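Local coordinates for periplasmic binding protein (Veillonella parvula, PDB 4MO9) that probably captures an iron-chelate or related solute outside the cytoplasmic membrane and hands it to an ABC importer, as TroA-like binding proteins do, at residues 152-161 / 174-182; 224-233 / 326-335. One frame throughout, in Å; residues are numbered along the deposited sequence.

Contact 1: residues 152-161 / 174-182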
loop_
_atom_site.group_PDB
_atom_site.type_symbol
_atom_site.label_atom_id
_atom_site.label_comp_id
_atom_site.label_asym_id
_atom_site.label_seq_id
_atom_site.Cartn_x
_atom_site.Cartn_y
_atom_site.Cartn_z
ATOM N N GLU A 152 7.371 -2.405 6.283
ATOM C CA GLU A 152 6.321 -3.101 7.023
ATOM C C GLU A 152 6.805 -3.488 8.430
ATOM O O GLU A 152 6.583 -4.618 8.889
ATOM C CB GLU A 152 5.828 -4.334 6.255
ATOM C CG GLU A 152 5.395 -4.058 4.803
ATOM C CD GLU A 152 4.055 -3.326 4.694
ATOM O OE1 GLU A 152 3.617 -2.691 5.692
ATOM O OE2 GLU A 152 3.435 -3.376 3.600
ATOM N N LYS A 153 7.461 -2.551 9.111
ATOM C CA LYS A 153 7.798 -2.745 10.514
ATOM C C LYS A 153 7.033 -1.711 11.314
ATOM O O LYS A 153 6.934 -0.544 10.897
ATOM C CB LYS A 153 9.290 -2.545 10.765
ATOM C CG LYS A 153 10.228 -3.415 9.953
ATOM C CD LYS A 153 11.661 -2.994 10.264
ATOM C CE LYS A 153 12.689 -3.668 9.368
ATOM N NZ LYS A 153 14.052 -3.135 9.680
ATOM N N LEU A 154 6.507 -2.126 12.461
ATOM C CA LEU A 154 5.727 -1.225 13.306
ATOM C C LEU A 154 6.456 0.096 13.601
ATOM O O LEU A 154 5.894 1.181 13.407
ATOM C CB LEU A 154 5.346 -1.928 14.612
ATOM C CG LEU A 154 4.496 -1.112 15.588
ATOM C CD1 LEU A 154 3.176 -0.707 14.943
ATOM C CD2 LEU A 154 4.263 -1.909 16.865
ATOM N N GLU A 155 7.703 0.012 14.062
ATOM C CA GLU A 155 8.451 1.223 14.397
ATOM C C GLU A 155 8.620 2.183 13.203
ATOM O O GLU A 155 8.562 3.411 13.368
ATOM C CB GLU A 155 9.821 0.885 14.986
ATOM C CG GLU A 155 10.584 2.145 15.418
ATOM C CD GLU A 155 12.078 1.934 15.565
ATOM O OE1 GLU A 155 12.566 0.821 15.265
ATOM O OE2 GLU A 155 12.768 2.891 15.980
ATOM N N SER A 156 8.842 1.632 12.011
ATOM C CA SER A 156 8.994 2.462 10.812
ATOM C C SER A 156 7.693 3.169 10.447
ATOM O O SER A 156 7.702 4.336 10.049
ATOM C CB SER A 156 9.488 1.631 9.630
ATOM O OG SER A 156 10.815 1.202 9.850
ATOM N N HIS A 157 6.572 2.463 10.562
ATOM C CA HIS A 157 5.278 3.093 10.316
ATOM C C HIS A 157 5.027 4.181 11.351
ATOM O O HIS A 157 4.623 5.287 10.996
ATOM C CB HIS A 157 4.144 2.072 10.370
ATOM C CG HIS A 157 3.789 1.493 9.036
ATOM N ND1 HIS A 157 2.575 1.731 8.421
ATOM C CD2 HIS A 157 4.488 0.686 8.209
ATOM C CE1 HIS A 157 2.547 1.089 7.262
ATOM N NE2 HIS A 157 3.690 0.453 7.106
ATOM N N GLN A 158 5.243 3.867 12.627
ATOM C CA GLN A 158 5.032 4.856 13.685
ATOM C C GLN A 158 5.904 6.094 13.478
ATOM O O GLN A 158 5.444 7.243 13.638
ATOM C CB GLN A 158 5.334 4.240 15.057
ATOM C CG GLN A 158 4.370 3.117 15.475
ATOM C CD GLN A 158 4.748 2.511 16.820
ATOM O OE1 GLN A 158 5.930 2.503 17.203
ATOM N NE2 GLN A 158 3.750 2.024 17.558
ATOM N N LYS A 159 7.173 5.876 13.157
ATOM C CA LYS A 159 8.099 6.996 13.050
ATOM C C LYS A 159 7.742 7.811 11.804
ATOM O O LYS A 159 7.830 9.030 11.811
ATOM C CB LYS A 159 9.548 6.494 13.009
ATOM C CG LYS A 159 10.595 7.505 13.429
ATOM C CD LYS A 159 10.678 7.659 14.956
ATOM C CE LYS A 159 11.762 8.680 15.344
ATOM N NZ LYS A 159 11.931 8.908 16.823
ATOM N N SER A 160 7.304 7.134 10.746
ATOM C CA SER A 160 6.912 7.816 9.522
ATOM C C SER A 160 5.699 8.700 9.743
ATOM O O SER A 160 5.709 9.882 9.363
ATOM C CB SER A 160 6.641 6.802 8.412
ATOM O OG SER A 160 7.825 6.053 8.160
ATOM N N ILE A 161 4.660 8.131 10.358
ATOM C CA ILE A 161 3.460 8.895 10.708
ATOM C C ILE A 161 3.831 10.086 11.599
ATOM O O ILE A 161 3.364 11.212 11.400
ATOM C CB ILE A 161 2.446 7.998 11.438
ATOM C CG1 ILE A 161 1.915 6.925 10.476
ATOM C CG2 ILE A 161 1.285 8.825 12.022
ATOM C CD1 ILE A 161 1.121 5.812 11.161
ATOM N N ALA A 174 -1.563 12.951 14.315
ATOM C CA ALA A 174 -0.593 11.920 13.969
ATOM C C ALA A 174 -0.598 10.838 15.052
ATOM O O ALA A 174 -0.556 9.653 14.740
ATOM C CB ALA A 174 0.809 12.533 13.811
ATOM N N ALA A 175 -0.648 11.251 16.324
ATOM C CA ALA A 175 -0.741 10.288 17.430
ATOM C C ALA A 175 -1.992 9.391 17.336
ATOM O O ALA A 175 -1.923 8.188 17.617
ATOM C CB ALA A 175 -0.676 11.008 18.794
ATOM N N GLU A 176 -3.128 9.960 16.942
ATOM C CA GLU A 176 -4.343 9.160 16.776
ATOM C C GLU A 176 -4.163 8.137 15.666
ATOM O O GLU A 176 -4.602 6.995 15.787
ATOM C CB GLU A 176 -5.526 10.039 16.406
ATOM C CG GLU A 176 -5.862 11.129 17.401
ATOM C CD GLU A 176 -6.854 12.118 16.817
ATOM O OE1 GLU A 176 -7.670 11.688 15.964
ATOM O OE2 GLU A 176 -6.810 13.313 17.196
ATOM N N ILE A 177 -3.543 8.558 14.570
ATOM C CA ILE A 177 -3.374 7.673 13.420
ATOM C C ILE A 177 -2.410 6.543 13.772
ATOM O O ILE A 177 -2.653 5.382 13.420
ATOM C CB ILE A 177 -2.883 8.452 12.178
ATOM C CG1 ILE A 177 -3.972 9.437 11.727
ATOM C CG2 ILE A 177 -2.518 7.508 11.041
ATOM C CD1 ILE A 177 -3.477 10.468 10.677
ATOM N N SER A 178 -1.330 6.884 14.471
ATOM C CA SER A 178 -0.340 5.906 14.917
ATOM C C SER A 178 -0.949 4.881 15.872
ATOM O O SER A 178 -0.646 3.681 15.795
ATOM C CB SER A 178 0.821 6.623 15.611
ATOM O OG SER A 178 1.841 5.694 15.935
ATOM N N LYS A 179 -1.808 5.341 16.774
ATOM C CA LYS A 179 -2.438 4.427 17.724
ATOM C C LYS A 179 -3.465 3.550 17.025
ATOM O O LYS A 179 -3.592 2.362 17.341
ATOM C CB LYS A 179 -3.064 5.195 18.894
ATOM C CG LYS A 179 -2.025 5.782 19.851
ATOM C CD LYS A 179 -2.697 6.597 20.937
ATOM C CE LYS A 179 -1.658 7.206 21.881
ATOM N NZ LYS A 179 -2.335 7.969 22.958
ATOM N N PHE A 180 -4.203 4.125 16.078
ATOM C CA PHE A 180 -5.149 3.339 15.275
ATOM C C PHE A 180 -4.416 2.191 14.596
ATOM O O PHE A 180 -4.886 1.040 14.582
ATOM C CB PHE A 180 -5.794 4.231 14.204
ATOM C CG PHE A 180 -6.732 3.502 13.274
ATOM C CD1 PHE A 180 -8.109 3.535 13.496
ATOM C CD2 PHE A 180 -6.247 2.803 12.174
ATOM C CE1 PHE A 180 -8.989 2.867 12.630
ATOM C CE2 PHE A 180 -7.124 2.135 11.305
ATOM C CZ PHE A 180 -8.494 2.168 11.540
ATOM N N TYR A 181 -3.277 2.518 13.993
ATOM C CA TYR A 181 -2.473 1.540 13.268
ATOM C C TYR A 181 -1.890 0.517 14.234
ATOM O O TYR A 181 -1.931 -0.707 13.973
ATOM C CB TYR A 181 -1.319 2.234 12.534
ATOM C CG TYR A 181 -0.519 1.283 11.673
ATOM C CD1 TYR A 181 -0.903 1.016 10.359
ATOM C CD2 TYR A 181 0.608 0.637 12.173
ATOM C CE1 TYR A 181 -0.183 0.132 9.565
ATOM C CE2 TYR A 181 1.343 -0.242 11.386
ATOM C CZ TYR A 181 0.941 -0.491 10.084
ATOM O OH TYR A 181 1.660 -1.379 9.301
ATOM N N THR A 182 -1.335 1.027 15.331
ATOM C CA THR A 182 -0.657 0.207 16.329
ATOM C C THR A 182 -1.610 -0.753 17.036
ATOM O O THR A 182 -1.241 -1.925 17.239
ATOM C CB THR A 182 0.081 1.088 17.378
ATOM O OG1 THR A 182 1.004 1.951 16.701
ATOM C CG2 THR A 182 0.859 0.228 18.387
HETATM O O HOH W 1 3.853 7.395 16.184
#
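His-157 and Tyr-181 lie against each other between two nearly antiparallel helices whose axes come within 9.4 Å. Their ring planes are close to parallel, 13° apart, but slid so far that overlap is slight: Tyr-181 puts its CZ end, with ND1 of His-157 3.2 Å from CZ, over one face of the imidazole, and the phenol oxygen lies above the centre of that ring. Tyr-181 reaches this place because CG stands anti to the backbone N (chi1 -175°), throwing the ring across the groove. Its hydroxyl is hydrogen-bonded to Asp-323, while NE2 of His-157 makes a weak bond, 3.4 Å long, to OE1 of Glu-152, whose other oxygen is held by the backbone N of Arg-319. Leu-154 meets the edge of the tyrosine, CD1 lying 4.0 Å from CD2 of Tyr-181. On the more solvent-accessible side, the extended chain of Gln-158 sends NE2 to OG1 of Thr-182 at 2.9 Å, a nearly straight bond in the plane of the amide. That hydroxyl in turn donates to the carbonyl O of Ser-178, from above its plane, so OG1 of Thr-182 is gripped on two counts. A water joins the O of Gln-158 to OG of Ser-178. Farther along, Ile-161 splits its branches: CG2 sits 3.4 Å from the carbonyl O of Ala-174, and CD1 lies 4.0 Å from CG2 of Ile-177. The arrangement is that of an antiparallel helical hairpin, in which helix 154-168 folds back on helix 171-194, the long backbone helix linking the two lobes of TroA-like binding proteins.

Contact 2: residues 224-233 / 326-335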
loop_
_atom_site.group_PDB
_atom_site.type_symbol
_atom_site.label_atom_id
_atom_site.label_comp_id
_atom_site.label_asym_id
_atom_site.label_seq_id
_atom_site.Cartn_x
_atom_site.Cartn_y
_atom_site.Cartn_z
ATOM N N TRP A 224 4.056 -8.805 -0.530
ATOM C CA TRP A 224 2.993 -9.707 -0.077
ATOM C C TRP A 224 3.549 -10.974 0.589
ATOM O O TRP A 224 2.930 -11.530 1.511
ATOM C CB TRP A 224 2.058 -10.107 -1.244
ATOM C CG TRP A 224 1.084 -9.025 -1.589
ATOM C CD1 TRP A 224 1.179 -8.127 -2.615
ATOM C CD2 TRP A 224 -0.111 -8.692 -0.872
ATOM N NE1 TRP A 224 0.105 -7.259 -2.588
ATOM C CE2 TRP A 224 -0.702 -7.586 -1.527
ATOM C CE3 TRP A 224 -0.742 -9.221 0.259
ATOM C CZ2 TRP A 224 -1.901 -7.009 -1.093
ATOM C CZ3 TRP A 224 -1.926 -8.654 0.692
ATOM C CH2 TRP A 224 -2.495 -7.554 0.019
ATOM N N GLY A 225 4.696 -11.442 0.114
ATOM C CA GLY A 225 5.300 -12.627 0.703
ATOM C C GLY A 225 5.789 -12.365 2.120
ATOM O O GLY A 225 5.696 -13.239 2.989
ATOM N N ALA A 226 6.322 -11.170 2.357
ATOM C CA ALA A 226 6.761 -10.815 3.706
ATOM C C ALA A 226 5.559 -10.684 4.640
ATOM O O ALA A 226 5.589 -11.157 5.781
ATOM C CB ALA A 226 7.578 -9.523 3.698
ATOM N N LEU A 227 4.509 -10.023 4.158
ATOM C CA LEU A 227 3.305 -9.829 4.951
ATOM C C LEU A 227 2.634 -11.161 5.285
ATOM O O LEU A 227 2.193 -11.373 6.421
ATOM C CB LEU A 227 2.322 -8.925 4.208
ATOM C CG LEU A 227 2.767 -7.475 4.013
ATOM C CD1 LEU A 227 1.806 -6.767 3.062
ATOM C CD2 LEU A 227 2.808 -6.757 5.345
ATOM N N ALA A 228 2.557 -12.057 4.309
ATOM C CA ALA A 228 1.926 -13.362 4.547
ATOM C C ALA A 228 2.706 -14.161 5.595
ATOM O O ALA A 228 2.120 -14.811 6.466
ATOM C CB ALA A 228 1.824 -14.139 3.252
ATOM N N THR A 229 4.029 -14.108 5.509
ATOM C CA THR A 229 4.880 -14.755 6.507
ATOM C C THR A 229 4.668 -14.188 7.920
ATOM O O THR A 229 4.557 -14.945 8.889
ATOM C CB THR A 229 6.357 -14.641 6.108
ATOM O OG1 THR A 229 6.560 -15.361 4.884
ATOM C CG2 THR A 229 7.257 -15.221 7.194
HETATM N N MSE A 230 4.597 -12.864 8.038
HETATM C CA MSE A 230 4.384 -12.237 9.341
HETATM C C MSE A 230 3.022 -12.587 9.928
HETATM O O MSE A 230 2.850 -12.600 11.152
HETATM C CB MSE A 230 4.510 -10.714 9.233
HETATM C CG MSE A 230 5.853 -10.250 8.707
HETATM SE SE MSE A 230 6.018 -8.288 8.833
HETATM C CE MSE A 230 5.559 -8.146 10.719
ATOM N N ALA A 231 2.057 -12.844 9.046
ATOM C CA ALA A 231 0.700 -13.184 9.446
ATOM C C ALA A 231 0.547 -14.690 9.646
ATOM O O ALA A 231 -0.569 -15.181 9.818
ATOM C CB ALA A 231 -0.299 -12.692 8.401
ATOM N N GLY A 232 1.653 -15.432 9.603
ATOM C CA GLY A 232 1.637 -16.823 10.022
ATOM C C GLY A 232 1.374 -17.845 8.929
ATOM O O GLY A 232 0.928 -18.963 9.223
ATOM N N ALA A 233 1.656 -17.491 7.676
ATOM C CA ALA A 233 1.490 -18.451 6.579
ATOM C C ALA A 233 2.814 -19.047 6.092
ATOM O O ALA A 233 3.890 -18.456 6.283
ATOM C CB ALA A 233 0.748 -17.818 5.423
ATOM N N VAL A 326 -4.521 -4.830 5.911
ATOM C CA VAL A 326 -3.939 -5.964 5.190
ATOM C C VAL A 326 -3.408 -6.993 6.184
ATOM O O VAL A 326 -3.587 -8.200 5.996
ATOM C CB VAL A 326 -2.796 -5.525 4.269
ATOM C CG1 VAL A 326 -2.182 -6.730 3.580
ATOM C CG2 VAL A 326 -3.309 -4.540 3.227
ATOM N N PHE A 327 -2.751 -6.514 7.236
ATOM C CA PHE A 327 -2.277 -7.399 8.306
ATOM C C PHE A 327 -3.453 -8.201 8.859
ATOM O O PHE A 327 -3.358 -9.417 9.041
ATOM C CB PHE A 327 -1.619 -6.588 9.443
ATOM C CG PHE A 327 -0.176 -6.217 9.194
ATOM C CD1 PHE A 327 0.146 -5.065 8.483
ATOM C CD2 PHE A 327 0.860 -6.990 9.713
ATOM C CE1 PHE A 327 1.476 -4.697 8.271
ATOM C CE2 PHE A 327 2.211 -6.629 9.507
ATOM C CZ PHE A 327 2.515 -5.473 8.788
ATOM N N GLU A 328 -4.569 -7.519 9.110
ATOM C CA GLU A 328 -5.768 -8.178 9.626
ATOM C C GLU A 328 -6.369 -9.168 8.629
ATOM O O GLU A 328 -6.753 -10.284 8.997
ATOM C CB GLU A 328 -6.816 -7.134 10.008
ATOM C CG GLU A 328 -6.444 -6.276 11.223
ATOM C CD GLU A 328 -7.581 -5.364 11.631
ATOM O OE1 GLU A 328 -8.354 -4.942 10.734
ATOM O OE2 GLU A 328 -7.726 -5.082 12.842
ATOM N N TYR A 329 -6.441 -8.769 7.364
ATOM C CA TYR A 329 -7.021 -9.646 6.332
ATOM C C TYR A 329 -6.225 -10.930 6.163
ATOM O O TYR A 329 -6.797 -12.012 6.023
ATOM C CB TYR A 329 -7.094 -8.921 4.987
ATOM C CG TYR A 329 -7.818 -9.723 3.930
ATOM C CD1 TYR A 329 -7.141 -10.282 2.851
ATOM C CD2 TYR A 329 -9.189 -9.929 4.019
ATOM C CE1 TYR A 329 -7.818 -11.018 1.880
ATOM C CE2 TYR A 329 -9.876 -10.665 3.055
ATOM C CZ TYR A 329 -9.186 -11.206 1.992
ATOM O OH TYR A 329 -9.879 -11.936 1.040
ATOM N N LEU A 330 -4.901 -10.821 6.167
ATOM C CA LEU A 330 -4.072 -12.009 5.976
ATOM C C LEU A 330 -4.204 -12.949 7.173
ATOM O O LEU A 330 -4.397 -14.145 7.000
ATOM C CB LEU A 330 -2.609 -11.626 5.755
ATOM C CG LEU A 330 -2.274 -10.954 4.426
ATOM C CD1 LEU A 330 -0.864 -10.378 4.485
ATOM C CD2 LEU A 330 -2.405 -11.949 3.273
ATOM N N ALA A 331 -4.121 -12.405 8.384
ATOM C CA ALA A 331 -4.195 -13.234 9.594
ATOM C C ALA A 331 -5.560 -13.890 9.765
ATOM O O ALA A 331 -5.665 -15.075 10.139
ATOM C CB ALA A 331 -3.848 -12.403 10.820
ATOM N N LYS A 332 -6.611 -13.125 9.493
ATOM C CA LYS A 332 -7.979 -13.649 9.558
ATOM C C LYS A 332 -8.243 -14.697 8.469
ATOM O O LYS A 332 -9.011 -15.647 8.683
ATOM C CB LYS A 332 -8.992 -12.496 9.475
ATOM C CG LYS A 332 -10.465 -12.893 9.547
ATOM C CD LYS A 332 -11.339 -11.630 9.484
ATOM C CE LYS A 332 -12.816 -11.912 9.723
ATOM N NZ LYS A 332 -13.153 -12.141 11.156
ATOM N N THR A 333 -7.601 -14.544 7.309
ATOM C CA THR A 333 -7.775 -15.511 6.211
ATOM C C THR A 333 -7.084 -16.825 6.561
ATOM O O THR A 333 -7.644 -17.916 6.377
ATOM C CB THR A 333 -7.192 -14.958 4.892
ATOM O OG1 THR A 333 -7.958 -13.816 4.476
ATOM C CG2 THR A 333 -7.205 -16.015 3.779
ATOM N N PHE A 334 -5.861 -16.712 7.075
ATOM C CA PHE A 334 -5.082 -17.882 7.464
ATOM C C PHE A 334 -5.627 -18.562 8.719
ATOM O O PHE A 334 -5.571 -19.781 8.826
ATOM C CB PHE A 334 -3.611 -17.508 7.666
ATOM C CG PHE A 334 -2.986 -16.842 6.467
ATOM C CD1 PHE A 334 -3.391 -17.180 5.188
ATOM C CD2 PHE A 334 -2.000 -15.864 6.622
ATOM C CE1 PHE A 334 -2.831 -16.566 4.078
ATOM C CE2 PHE A 334 -1.436 -15.245 5.513
ATOM C CZ PHE A 334 -1.858 -15.604 4.233
ATOM N N TYR A 335 -6.126 -17.771 9.673
ATOM C CA TYR A 335 -6.605 -18.315 10.953
ATOM C C TYR A 335 -7.978 -17.761 11.365
ATOM O O TYR A 335 -8.072 -16.983 12.326
ATOM C CB TYR A 335 -5.573 -18.015 12.054
ATOM C CG TYR A 335 -4.192 -18.579 11.779
ATOM C CD1 TYR A 335 -3.188 -17.779 11.258
ATOM C CD2 TYR A 335 -3.894 -19.915 12.040
ATOM C CE1 TYR A 335 -1.921 -18.281 11.001
ATOM C CE2 TYR A 335 -2.623 -20.431 11.790
ATOM C CZ TYR A 335 -1.641 -19.609 11.269
ATOM O OH TYR A 335 -0.372 -20.093 11.019
#
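Ala-233 drops its methyl onto the ring of Phe-334, CB standing 3.5 Å from the ring centroid and 18° off the normal, a CH-pi contact over the face. The opposite face of that ring covers the carbonyl O of Leu-330, and the O of Ala-231 meets its edge in plane. A second CH-pi contact brings CD2 of Leu-227 over the face of Phe-327, 4.1 Å from the centroid, while the selenomethionine Met-230, bent at chi3 (53°), sets CE at the edge of the same ring, in its plane, with SE coming in obliquely, 5.4 Å from the Phe-327 centroid, as a Met-aromatic contact. Apolar side-chain packing fills the rest. CD1 of Leu-330 presses on CB of Leu-227 at 3.5 Å, CB of Ala-231 lies 3.7 Å from CB of Leu-330, and CG1 of Val-326, placed anti to the backbone N (chi1 178°), touches CZ3 of Trp-224 at 3.5 Å. The indole NE1 of Trp-224 bonds instead to His-315. With Phe-334 cut back to an alanine, the methyl of Ala-233 would probably lose its ring face and a gap open beside Ala-228 and Ala-231. Polar contact is confined to the end of the helix, where Gly-232, at positive phi, is the C-prime residue of a Schellman motif; OH of Tyr-335 donates to the O of Gly-232 at a very short 2.5 Å. The chemistry is thus that of a buried hydrophobic joint tied by one polar bond at its end, with the O of Ala-231 shut in without a hydrogen-bond partner.

How the contacts relate
The two contacts follow one another along the chain, contact 1 closing before contact 2 opens, and their centres lie about 19 Å apart. Contact 1 belongs to the lobe built on the four-stranded parallel sheet, contact 2 to the lobe of the five-stranded mixed sheet, and helix 171-194 runs between them: it forms one side of contact 1, then covers helix 324-334 of contact 2 through Val-188 and Arg-184. They also touch directly. OH of Tyr-181 lies 3.5 Å from CE1 of Phe-327, and Glu-152 packs on Leu-227 and Met-230. The pair therefore joins the lobes near the long helix, consistent with the rather rigid hinge of TroA-like binding proteins.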